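Local coordinates for protein glutamine synthetase (Streptomyces coelicolor, PDB 4BAX) that belongs to the glutamine synthetase family and forms an assembly of ten chains, each combining a beta-grasp domain with a catalytic domain, at residues Q107-E116 and G230-R241; P190-R201 and A319-T327. All blocks are in the same frame, centred on the assembly; numbering follows the deposited sequence.

Interaction 1: residues Q107-E116 and G230-R241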
loop_
_atom_site.group_PDB
_atom_site.type_symbol
_atom_site.label_atom_id
_atom_site.label_comp_id
_atom_site.label_asym_id
_atom_site.label_seq_id
_atom_site.Cartn_x
_atom_site.Cartn_y
_atom_site.Cartn_z
ATOM N N GLN A 107 -20.977 -46.137 -39.721
ATOM C CA GLN A 107 -20.894 -46.587 -38.321
ATOM C C GLN A 107 -21.486 -45.567 -37.350
ATOM O O GLN A 107 -21.762 -45.874 -36.181
ATOM C CB GLN A 107 -19.469 -46.967 -37.941
ATOM C CG GLN A 107 -18.920 -48.102 -38.775
ATOM C CD GLN A 107 -17.608 -48.649 -38.250
ATOM O OE1 GLN A 107 -17.488 -49.017 -37.077
ATOM N NE2 GLN A 107 -16.616 -48.730 -39.132
ATOM N N GLU A 108 -21.673 -44.353 -37.859
ATOM C CA GLU A 108 -22.266 -43.249 -37.106
ATOM C C GLU A 108 -21.545 -42.957 -35.777
ATOM O O GLU A 108 -22.157 -42.977 -34.701
ATOM C CB GLU A 108 -23.754 -43.499 -36.877
ATOM C CG GLU A 108 -24.463 -43.830 -38.189
ATOM C CD GLU A 108 -25.970 -43.845 -38.068
ATOM O OE1 GLU A 108 -26.479 -43.769 -36.923
ATOM O OE2 GLU A 108 -26.637 -43.966 -39.121
ATOM N N PRO A 109 -20.248 -42.635 -35.855
ATOM C CA PRO A 109 -19.515 -42.354 -34.619
ATOM C C PRO A 109 -20.029 -41.082 -33.945
ATOM O O PRO A 109 -20.359 -40.108 -34.626
ATOM C CB PRO A 109 -18.076 -42.178 -35.109
ATOM C CG PRO A 109 -18.217 -41.724 -36.534
ATOM C CD PRO A 109 -19.413 -42.451 -37.057
ATOM N N VAL A 110 -20.085 -41.104 -32.615
ATOM C CA VAL A 110 -20.554 -39.977 -31.820
ATOM C C VAL A 110 -19.563 -39.752 -30.671
ATOM O O VAL A 110 -18.974 -40.702 -30.140
ATOM C CB VAL A 110 -21.964 -40.256 -31.275
ATOM C CG1 VAL A 110 -22.408 -39.180 -30.312
ATOM C CG2 VAL A 110 -22.956 -40.385 -32.426
ATOM N N PHE A 111 -19.345 -38.494 -30.308
ATOM C CA PHE A 111 -18.367 -38.186 -29.283
ATOM C C PHE A 111 -18.912 -37.291 -28.192
ATOM O O PHE A 111 -19.747 -36.415 -28.448
ATOM C CB PHE A 111 -17.151 -37.508 -29.900
ATOM C CG PHE A 111 -16.308 -38.428 -30.732
ATOM C CD1 PHE A 111 -16.566 -38.590 -32.083
ATOM C CD2 PHE A 111 -15.272 -39.152 -30.159
ATOM C CE1 PHE A 111 -15.795 -39.450 -32.856
ATOM C CE2 PHE A 111 -14.497 -40.014 -30.929
ATOM C CZ PHE A 111 -14.760 -40.162 -32.280
ATOM N N GLY A 112 -18.417 -37.520 -26.978
ATOM C CA GLY A 112 -18.581 -36.585 -25.888
ATOM C C GLY A 112 -17.208 -36.265 -25.321
ATOM O O GLY A 112 -16.391 -37.168 -25.080
ATOM N N ILE A 113 -16.944 -34.980 -25.102
ATOM C CA ILE A 113 -15.672 -34.567 -24.507
ATOM C C ILE A 113 -15.838 -33.797 -23.185
ATOM O O ILE A 113 -16.598 -32.819 -23.092
ATOM C CB ILE A 113 -14.777 -33.791 -25.534
ATOM C CG1 ILE A 113 -14.627 -34.641 -26.816
ATOM C CG2 ILE A 113 -13.402 -33.475 -24.951
ATOM C CD1 ILE A 113 -13.960 -33.940 -27.954
ATOM N N GLU A 114 -15.137 -34.273 -22.156
ATOM C CA GLU A 114 -15.181 -33.634 -20.852
ATOM C C GLU A 114 -13.915 -32.772 -20.748
ATOM O O GLU A 114 -12.805 -33.261 -20.515
ATOM C CB GLU A 114 -15.211 -34.701 -19.766
ATOM C CG GLU A 114 -16.324 -35.756 -19.999
ATOM C CD GLU A 114 -16.353 -36.858 -18.936
ATOM O OE1 GLU A 114 -15.355 -37.003 -18.184
ATOM O OE2 GLU A 114 -17.380 -37.574 -18.845
ATOM N N GLN A 115 -14.105 -31.466 -20.903
ATOM C CA GLN A 115 -12.992 -30.560 -21.095
ATOM C C GLN A 115 -12.622 -29.858 -19.821
ATOM O O GLN A 115 -13.397 -29.081 -19.260
ATOM C CB GLN A 115 -13.351 -29.518 -22.155
ATOM C CG GLN A 115 -12.369 -28.355 -22.243
ATOM C CD GLN A 115 -11.063 -28.697 -22.987
ATOM O OE1 GLN A 115 -11.041 -28.885 -24.229
ATOM N NE2 GLN A 115 -9.962 -28.746 -22.233
ATOM N N GLU A 116 -11.408 -30.140 -19.369
ATOM C CA GLU A 116 -10.932 -29.558 -18.135
ATOM C C GLU A 116 -10.027 -28.350 -18.389
ATOM O O GLU A 116 -9.383 -28.237 -19.442
ATOM C CB GLU A 116 -10.204 -30.620 -17.298
ATOM C CG GLU A 116 -11.126 -31.767 -16.850
ATOM C CD GLU A 116 -10.417 -32.832 -16.003
ATOM O OE1 GLU A 116 -9.164 -32.909 -16.050
ATOM O OE2 GLU A 116 -11.124 -33.571 -15.266
ATOM N N GLY A 230 -7.423 -33.049 -17.883
ATOM C CA GLY A 230 -7.622 -33.895 -19.051
ATOM C C GLY A 230 -8.753 -33.476 -19.986
ATOM O O GLY A 230 -9.458 -32.498 -19.712
ATOM N N ALA A 231 -8.899 -34.221 -21.088
ATOM C CA ALA A 231 -10.064 -34.132 -21.979
ATOM C C ALA A 231 -10.577 -35.540 -22.288
ATOM O O ALA A 231 -10.267 -36.092 -23.355
ATOM C CB ALA A 231 -9.719 -33.382 -23.288
ATOM N N HIS A 232 -11.266 -36.156 -21.320
ATOM C CA HIS A 232 -11.784 -37.515 -21.480
ATOM C C HIS A 232 -12.752 -37.533 -22.646
ATOM O O HIS A 232 -13.619 -36.652 -22.758
ATOM C CB HIS A 232 -12.499 -37.997 -20.219
ATOM C CG HIS A 232 -11.579 -38.291 -19.075
ATOM N ND1 HIS A 232 -10.214 -38.101 -19.154
ATOM C CD2 HIS A 232 -11.819 -38.794 -17.840
ATOM C CE1 HIS A 232 -9.655 -38.457 -18.009
ATOM N NE2 HIS A 232 -10.607 -38.884 -17.198
ATOM N N THR A 233 -12.616 -38.543 -23.500
ATOM C CA THR A 233 -13.424 -38.631 -24.705
ATOM C C THR A 233 -14.317 -39.875 -24.687
ATOM O O THR A 233 -13.854 -41.006 -24.508
ATOM C CB THR A 233 -12.546 -38.603 -25.959
ATOM O OG1 THR A 233 -11.681 -37.460 -25.895
ATOM C CG2 THR A 233 -13.413 -38.518 -27.201
ATOM N N ASN A 234 -15.610 -39.623 -24.847
ATOM C CA ASN A 234 -16.625 -40.658 -24.885
ATOM C C ASN A 234 -16.961 -40.964 -26.330
ATOM O O ASN A 234 -17.220 -40.057 -27.132
ATOM C CB ASN A 234 -17.882 -40.200 -24.142
ATOM C CG ASN A 234 -17.598 -39.825 -22.696
ATOM O OD1 ASN A 234 -17.080 -40.632 -21.910
ATOM N ND2 ASN A 234 -17.903 -38.576 -22.346
ATOM N N PHE A 235 -16.955 -42.250 -26.651
ATOM C CA PHE A 235 -17.099 -42.672 -28.029
ATOM C C PHE A 235 -17.976 -43.898 -28.221
ATOM O O PHE A 235 -17.871 -44.864 -27.454
ATOM C CB PHE A 235 -15.722 -42.921 -28.623
ATOM C CG PHE A 235 -15.754 -43.707 -29.880
ATOM C CD1 PHE A 235 -16.142 -43.123 -31.068
ATOM C CD2 PHE A 235 -15.414 -45.056 -29.870
ATOM C CE1 PHE A 235 -16.163 -43.858 -32.235
ATOM C CE2 PHE A 235 -15.441 -45.801 -31.037
ATOM C CZ PHE A 235 -15.814 -45.201 -32.222
ATOM N N SER A 236 -18.803 -43.865 -29.264
ATOM C CA SER A 236 -19.626 -45.013 -29.636
ATOM C C SER A 236 -19.967 -44.968 -31.120
ATOM O O SER A 236 -19.921 -43.917 -31.765
ATOM C CB SER A 236 -20.923 -45.098 -28.793
ATOM O OG SER A 236 -21.918 -44.154 -29.205
ATOM N N THR A 237 -20.347 -46.130 -31.632
ATOM C CA THR A 237 -20.852 -46.273 -32.979
ATOM C C THR A 237 -22.232 -46.874 -32.784
ATOM O O THR A 237 -22.572 -47.245 -31.658
ATOM C CB THR A 237 -20.006 -47.247 -33.818
ATOM O OG1 THR A 237 -19.997 -48.539 -33.181
ATOM C CG2 THR A 237 -18.572 -46.716 -34.024
ATOM N N LYS A 238 -23.011 -46.991 -33.862
ATOM C CA LYS A 238 -24.371 -47.525 -33.775
ATOM C C LYS A 238 -24.318 -48.947 -33.192
ATOM O O LYS A 238 -25.119 -49.303 -32.314
ATOM C CB LYS A 238 -25.026 -47.535 -35.152
ATOM C CG LYS A 238 -26.510 -47.888 -35.158
ATOM C CD LYS A 238 -27.064 -48.006 -36.592
ATOM C CE LYS A 238 -26.360 -49.116 -37.397
ATOM N NZ LYS A 238 -26.697 -50.524 -36.987
ATOM N N ALA A 239 -23.338 -49.727 -33.657
ATOM C CA ALA A 239 -23.117 -51.085 -33.171
ATOM C C ALA A 239 -22.767 -51.133 -31.678
ATOM O O ALA A 239 -23.262 -51.986 -30.932
ATOM C CB ALA A 239 -22.024 -51.764 -33.991
ATOM N N MET A 240 -21.939 -50.201 -31.235
ATOM C CA MET A 240 -21.573 -50.132 -29.827
ATOM C C MET A 240 -22.781 -49.778 -28.949
ATOM O O MET A 240 -22.949 -50.299 -27.849
ATOM C CB MET A 240 -20.432 -49.142 -29.626
ATOM C CG MET A 240 -19.128 -49.643 -30.221
ATOM S SD MET A 240 -17.877 -48.353 -30.336
ATOM C CE MET A 240 -17.414 -48.203 -28.591
ATOM N N ARG A 241 -23.625 -48.881 -29.442
ATOM C CA ARG A 241 -24.860 -48.548 -28.741
ATOM C C ARG A 241 -25.856 -49.711 -28.741
ATOM O O ARG A 241 -26.729 -49.800 -27.877
ATOM C CB ARG A 241 -25.502 -47.267 -29.278
ATOM C CG ARG A 241 -24.543 -46.117 -29.452
ATOM C CD ARG A 241 -25.259 -44.840 -29.871
ATOM N NE ARG A 241 -25.224 -44.680 -31.332
ATOM C CZ ARG A 241 -24.153 -44.280 -32.028
ATOM N NH1 ARG A 241 -22.988 -44.022 -31.408
ATOM N NH2 ARG A 241 -24.233 -44.162 -33.352
HETATM O O HOH W 1 -19.485 -49.950 -35.746
HETATM O O HOH W 2 -11.295 -34.711 -18.687
#

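Interaction 2: residues P190-R201 and A319-T327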
loop_
_atom_site.group_PDB
_atom_site.type_symbol
_atom_site.label_atom_id
_atom_site.label_comp_id
_atom_site.label_asym_id
_atom_site.label_seq_id
_atom_site.Cartn_x
_atom_site.Cartn_y
_atom_site.Cartn_z
ATOM N N PRO A 190 -18.321 -36.186 -35.070
ATOM C CA PRO A 190 -16.910 -35.795 -34.870
ATOM C C PRO A 190 -16.586 -34.362 -35.304
ATOM O O PRO A 190 -15.970 -33.608 -34.545
ATOM C CB PRO A 190 -16.138 -36.792 -35.750
ATOM C CG PRO A 190 -17.028 -37.987 -35.861
ATOM C CD PRO A 190 -18.453 -37.478 -35.776
ATOM N N LEU A 191 -17.050 -33.966 -36.484
ATOM C CA LEU A 191 -16.810 -32.600 -36.930
ATOM C C LEU A 191 -17.566 -31.581 -36.092
ATOM O O LEU A 191 -17.019 -30.538 -35.722
ATOM C CB LEU A 191 -17.134 -32.434 -38.423
ATOM C CG LEU A 191 -16.135 -33.110 -39.369
ATOM C CD1 LEU A 191 -16.741 -33.355 -40.752
ATOM C CD2 LEU A 191 -14.863 -32.264 -39.483
ATOM N N GLU A 192 -18.813 -31.900 -35.765
ATOM C CA GLU A 192 -19.627 -30.988 -34.983
ATOM C C GLU A 192 -19.081 -30.827 -33.542
ATOM O O GLU A 192 -19.017 -29.714 -33.003
ATOM C CB GLU A 192 -21.103 -31.414 -34.998
ATOM C CG GLU A 192 -22.078 -30.347 -34.485
ATOM C CD GLU A 192 -22.241 -29.126 -35.408
ATOM O OE1 GLU A 192 -21.615 -29.082 -36.495
ATOM O OE2 GLU A 192 -22.974 -28.180 -35.018
ATOM N N VAL A 193 -18.661 -31.929 -32.936
ATOM C CA VAL A 193 -18.112 -31.860 -31.588
ATOM C C VAL A 193 -16.805 -31.080 -31.499
ATOM O O VAL A 193 -16.585 -30.320 -30.545
ATOM C CB VAL A 193 -17.969 -33.266 -30.946
ATOM C CG1 VAL A 193 -16.686 -33.977 -31.402
ATOM C CG2 VAL A 193 -18.065 -33.165 -29.425
ATOM N N SER A 194 -15.975 -31.239 -32.530
ATOM C CA SER A 194 -14.670 -30.612 -32.604
ATOM C C SER A 194 -14.786 -29.125 -32.828
ATOM O O SER A 194 -14.081 -28.331 -32.187
ATOM C CB SER A 194 -13.848 -31.248 -33.731
ATOM O OG SER A 194 -13.385 -32.551 -33.422
ATOM N N ASP A 195 -15.704 -28.758 -33.716
ATOM C CA ASP A 195 -15.964 -27.367 -34.039
ATOM C C ASP A 195 -16.504 -26.639 -32.817
ATOM O O ASP A 195 -16.042 -25.530 -32.509
ATOM C CB ASP A 195 -16.958 -27.249 -35.199
ATOM C CG ASP A 195 -16.332 -27.618 -36.544
ATOM O OD1 ASP A 195 -15.083 -27.595 -36.654
ATOM O OD2 ASP A 195 -17.081 -27.942 -37.496
ATOM N N GLN A 196 -17.454 -27.257 -32.106
ATOM C CA GLN A 196 -18.088 -26.600 -30.951
ATOM C C GLN A 196 -17.108 -26.406 -29.783
ATOM O O GLN A 196 -17.082 -25.343 -29.160
ATOM C CB GLN A 196 -19.342 -27.373 -30.489
ATOM C CG GLN A 196 -20.502 -27.429 -31.499
ATOM C CD GLN A 196 -21.862 -27.793 -30.873
ATOM O OE1 GLN A 196 -22.000 -27.848 -29.651
ATOM N NE2 GLN A 196 -22.879 -28.008 -31.722
ATOM N N LEU A 197 -16.249 -27.401 -29.563
ATOM C CA LEU A 197 -15.241 -27.363 -28.504
ATOM C C LEU A 197 -14.218 -26.231 -28.708
ATOM O O LEU A 197 -13.818 -25.541 -27.735
ATOM C CB LEU A 197 -14.527 -28.719 -28.394
ATOM C CG LEU A 197 -13.410 -28.795 -27.341
ATOM C CD1 LEU A 197 -13.919 -28.346 -25.967
ATOM C CD2 LEU A 197 -12.808 -30.197 -27.234
ATOM N N TRP A 198 -13.800 -26.039 -29.966
ATOM C CA TRP A 198 -12.864 -24.962 -30.282
ATOM C C TRP A 198 -13.494 -23.610 -30.001
ATOM O O TRP A 198 -12.871 -22.715 -29.408
ATOM C CB TRP A 198 -12.400 -25.033 -31.745
ATOM C CG TRP A 198 -11.166 -25.858 -31.912
ATOM C CD1 TRP A 198 -11.007 -26.979 -32.705
ATOM C CD2 TRP A 198 -9.934 -25.680 -31.224
ATOM N NE1 TRP A 198 -9.726 -27.477 -32.573
ATOM C CE2 TRP A 198 -9.049 -26.701 -31.666
ATOM C CE3 TRP A 198 -9.473 -24.744 -30.286
ATOM C CZ2 TRP A 198 -7.731 -26.804 -31.194
ATOM C CZ3 TRP A 198 -8.167 -24.854 -29.815
ATOM C CH2 TRP A 198 -7.313 -25.872 -30.274
ATOM N N VAL A 199 -14.760 -23.504 -30.372
ATOM C CA VAL A 199 -15.497 -22.287 -30.154
ATOM C C VAL A 199 -15.730 -22.091 -28.653
ATOM O O VAL A 199 -15.591 -20.989 -28.105
ATOM C CB VAL A 199 -16.807 -22.286 -30.943
ATOM C CG1 VAL A 199 -17.651 -21.098 -30.530
ATOM C CG2 VAL A 199 -16.522 -22.257 -32.448
ATOM N N ALA A 200 -16.052 -23.192 -27.982
ATOM C CA ALA A 200 -16.251 -23.144 -26.551
ATOM C C ALA A 200 -14.943 -22.755 -25.809
ATOM O O ALA A 200 -14.985 -22.005 -24.818
ATOM C CB ALA A 200 -16.828 -24.479 -26.032
ATOM N N ARG A 201 -13.797 -23.240 -26.300
ATOM C CA ARG A 201 -12.498 -22.833 -25.757
ATOM C C ARG A 201 -12.302 -21.345 -25.994
ATOM O O ARG A 201 -11.889 -20.590 -25.102
ATOM C CB ARG A 201 -11.342 -23.601 -26.407
ATOM C CG ARG A 201 -11.079 -24.987 -25.814
ATOM C CD ARG A 201 -10.462 -25.923 -26.877
ATOM N NE ARG A 201 -10.060 -27.220 -26.327
ATOM C CZ ARG A 201 -8.985 -27.923 -26.701
ATOM N NH1 ARG A 201 -8.168 -27.476 -27.657
ATOM N NH2 ARG A 201 -8.731 -29.096 -26.116
ATOM N N ALA A 319 -5.985 -32.099 -21.575
ATOM C CA ALA A 319 -6.871 -30.947 -21.750
ATOM C C ALA A 319 -6.435 -30.099 -22.946
ATOM O O ALA A 319 -7.255 -29.360 -23.503
ATOM C CB ALA A 319 -6.915 -30.101 -20.489
ATOM N N ASN A 320 -5.159 -30.204 -23.339
ATOM C CA ASN A 320 -4.658 -29.429 -24.480
ATOM C C ASN A 320 -4.657 -30.210 -25.800
ATOM O O ASN A 320 -4.004 -29.800 -26.757
ATOM C CB ASN A 320 -3.275 -28.817 -24.187
ATOM C CG ASN A 320 -2.190 -29.872 -24.033
ATOM O OD1 ASN A 320 -2.475 -31.076 -23.994
ATOM N ND2 ASN A 320 -0.942 -29.425 -23.899
ATOM N N VAL A 321 -5.372 -31.328 -25.859
ATOM C CA VAL A 321 -5.483 -32.071 -27.116
ATOM C C VAL A 321 -6.284 -31.282 -28.154
ATOM O O VAL A 321 -7.198 -30.534 -27.816
ATOM C CB VAL A 321 -6.139 -33.452 -26.898
ATOM C CG1 VAL A 321 -7.629 -33.325 -26.542
ATOM C CG2 VAL A 321 -5.908 -34.355 -28.118
ATOM N N ASP A 322 -5.897 -31.412 -29.418
ATOM C CA ASP A 322 -6.700 -30.914 -30.532
ATOM C C ASP A 322 -7.843 -31.909 -30.737
ATOM O O ASP A 322 -7.597 -33.087 -31.024
ATOM C CB ASP A 322 -5.837 -30.835 -31.800
ATOM C CG ASP A 322 -6.551 -30.151 -32.979
ATOM O OD1 ASP A 322 -7.803 -30.092 -32.998
ATOM O OD2 ASP A 322 -5.847 -29.671 -33.895
ATOM N N PRO A 323 -9.097 -31.437 -30.626
ATOM C CA PRO A 323 -10.273 -32.307 -30.822
ATOM C C PRO A 323 -10.316 -32.944 -32.215
ATOM O O PRO A 323 -10.688 -34.123 -32.325
ATOM C CB PRO A 323 -11.473 -31.363 -30.597
ATOM C CG PRO A 323 -10.908 -29.968 -30.688
ATOM C CD PRO A 323 -9.471 -30.071 -30.220
ATOM N N TYR A 324 -9.847 -32.218 -33.231
ATOM C CA TYR A 324 -9.820 -32.734 -34.595
ATOM C C TYR A 324 -8.967 -33.994 -34.678
ATOM O O TYR A 324 -9.290 -34.942 -35.416
ATOM C CB TYR A 324 -9.256 -31.677 -35.568
ATOM C CG TYR A 324 -10.144 -30.463 -35.800
ATOM C CD1 TYR A 324 -11.498 -30.603 -36.064
ATOM C CD2 TYR A 324 -9.630 -29.168 -35.684
ATOM C CE1 TYR A 324 -12.313 -29.493 -36.242
ATOM C CE2 TYR A 324 -10.443 -28.051 -35.865
ATOM C CZ TYR A 324 -11.783 -28.225 -36.146
ATOM O OH TYR A 324 -12.600 -27.135 -36.329
ATOM N N VAL A 325 -7.868 -33.980 -33.930
ATOM C CA VAL A 325 -6.938 -35.097 -33.888
ATOM C C VAL A 325 -7.420 -36.326 -33.089
ATOM O O VAL A 325 -7.429 -37.445 -33.610
ATOM C CB VAL A 325 -5.543 -34.614 -33.398
ATOM C CG1 VAL A 325 -4.559 -35.769 -33.296
ATOM C CG2 VAL A 325 -5.020 -33.516 -34.333
ATOM N N VAL A 326 -7.863 -36.118 -31.850
ATOM C CA VAL A 326 -8.303 -37.239 -31.020
ATOM C C VAL A 326 -9.515 -37.931 -31.639
ATOM O O VAL A 326 -9.590 -39.166 -31.668
ATOM C CB VAL A 326 -8.533 -36.840 -29.535
ATOM C CG1 VAL A 326 -9.581 -35.707 -29.390
ATOM C CG2 VAL A 326 -8.885 -38.054 -28.708
ATOM N N THR A 327 -10.424 -37.134 -32.197
ATOM C CA THR A 327 -11.594 -37.701 -32.866
ATOM C C THR A 327 -11.176 -38.500 -34.116
ATOM O O THR A 327 -11.640 -39.633 -34.311
ATOM C CB THR A 327 -12.653 -36.610 -33.268
ATOM O OG1 THR A 327 -12.035 -35.554 -34.019
ATOM C CG2 THR A 327 -13.387 -36.040 -32.050
HETATM O O HOH W 3 -5.190 -27.678 -28.246
#

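Interaction 1: residues Q107-E116 and G230-R241
Val-110 and Ser-236 form one of the hydrogen-bonded pairs in an antiparallel strand pairing (110-116 against 231-236, directions 163° apart) within the mixed sheet of the catalytic domain. In the middle of the backbone ladder Gly-112 N donates to Asn-234 O at 2.8 Å and Asn-234 N returns an almost straight bond to Gly-112 O at 2.6 Å. Between these pairs CA-H...O contacts fill in, such as Phe-111 CA to Asn-234 O.

Apolar packing occupies the face bearing Phe-111, Ile-113, Thr-233 and Phe-235, which helices 190-210 and 323-341 cover. The Phe-111 and Phe-235 side chains run alongside each other, pointing the same way, their rings oblique with planes 35° apart, CZ of Phe-111 lying 3.5 Å from CD1 of Phe-235. Thr-233 CG2 meets the edge of the Phe-111 ring, and Pro-109 CB that of Phe-235.

Polar bonds close both ends. Lys-238 N, in the first turn of the helix that Thr-237 caps, donates to Gln-107 O (2.9 Å). Arg-241, bent at its third torsion (-95°), brings NH2 to Glu-108 O at 2.7 Å, with that oxygen in its guanidinium plane. At the far end Glu-116 OE1 accepts from Gly-230 N at 2.5 Å, met on its anti side but well out of the carboxylate plane.

Interaction 2: residues P190-R201 and A319-T327
An antiparallel helix pair is joined here by a knob-into-hole contact: Pro-323, first residue of helix 323-341, seats its ring among Ser-194, Leu-197, Trp-198 and Arg-201 of helix 190-210. Its CG and CD lie over one face of the Trp-198 indole, with CG 3.6 Å from Trp-198 CD1, while CB reaches Leu-197 CD2 at 3.8 Å. Pro-323 CD also sits over a face of the Arg-201 guanidinium.

The indole is fixed at its edge as well. Trp-198 NE1 donates to Asp-322 OD1 (3.3 Å), which lies near the ring plane. Asp-322 is the N-cap of helix 323-341, and the same OD1 takes Tyr-324 N at 3.0 Å; the two donors arrive from opposite faces of the carboxylate plane. Its other oxygen, OD2, is bonded to Thr-93.

In the catalytic domain, helix 190-210 is thereby held between the sheet, on which Val-193 and Leu-197 rest, and the start of helix 323-341, the axes of the two short helical segments approaching to 9.1 Å at 152°. Tyr-324 packs against Ser-194, whose CB lies 3.4 Å from its CD1, and its hydroxyl donates to Asp-195 OD1 nearly along the C-O axis. The Asp-195 carboxylate stands at 75° to the phenol ring, and its OD2 forms a salt bridge with Arg-94. Arg-201, extended from CG to NE, carries NH2 to Val-321 O at 2.7 Å in the carbonyl plane; a water ties its NH1 to Asn-320 O.

Interactions 1 and 2 have centres about 12 Å apart and meet through Gln-115 of strand 110-121. Its OE1 lies 2.9 Å from Arg-201 NE and its NE2 3.1 Å from Ala-319 O, both probable hydrogen bonds, so one side-chain amide joins the sheet to both segments of interaction 2. Nearer the start of the same strand, Phe-111 meets Pro-190 and Val-193, placing helix 190-210 on the apolar face of the strand pair. Along the chain the four segments alternate. A bound sodium ion lies about 8 Å from the side chain of Trp-198, and one is about 12 Å from that of Gln-115, too far for either side chain to be a ligand.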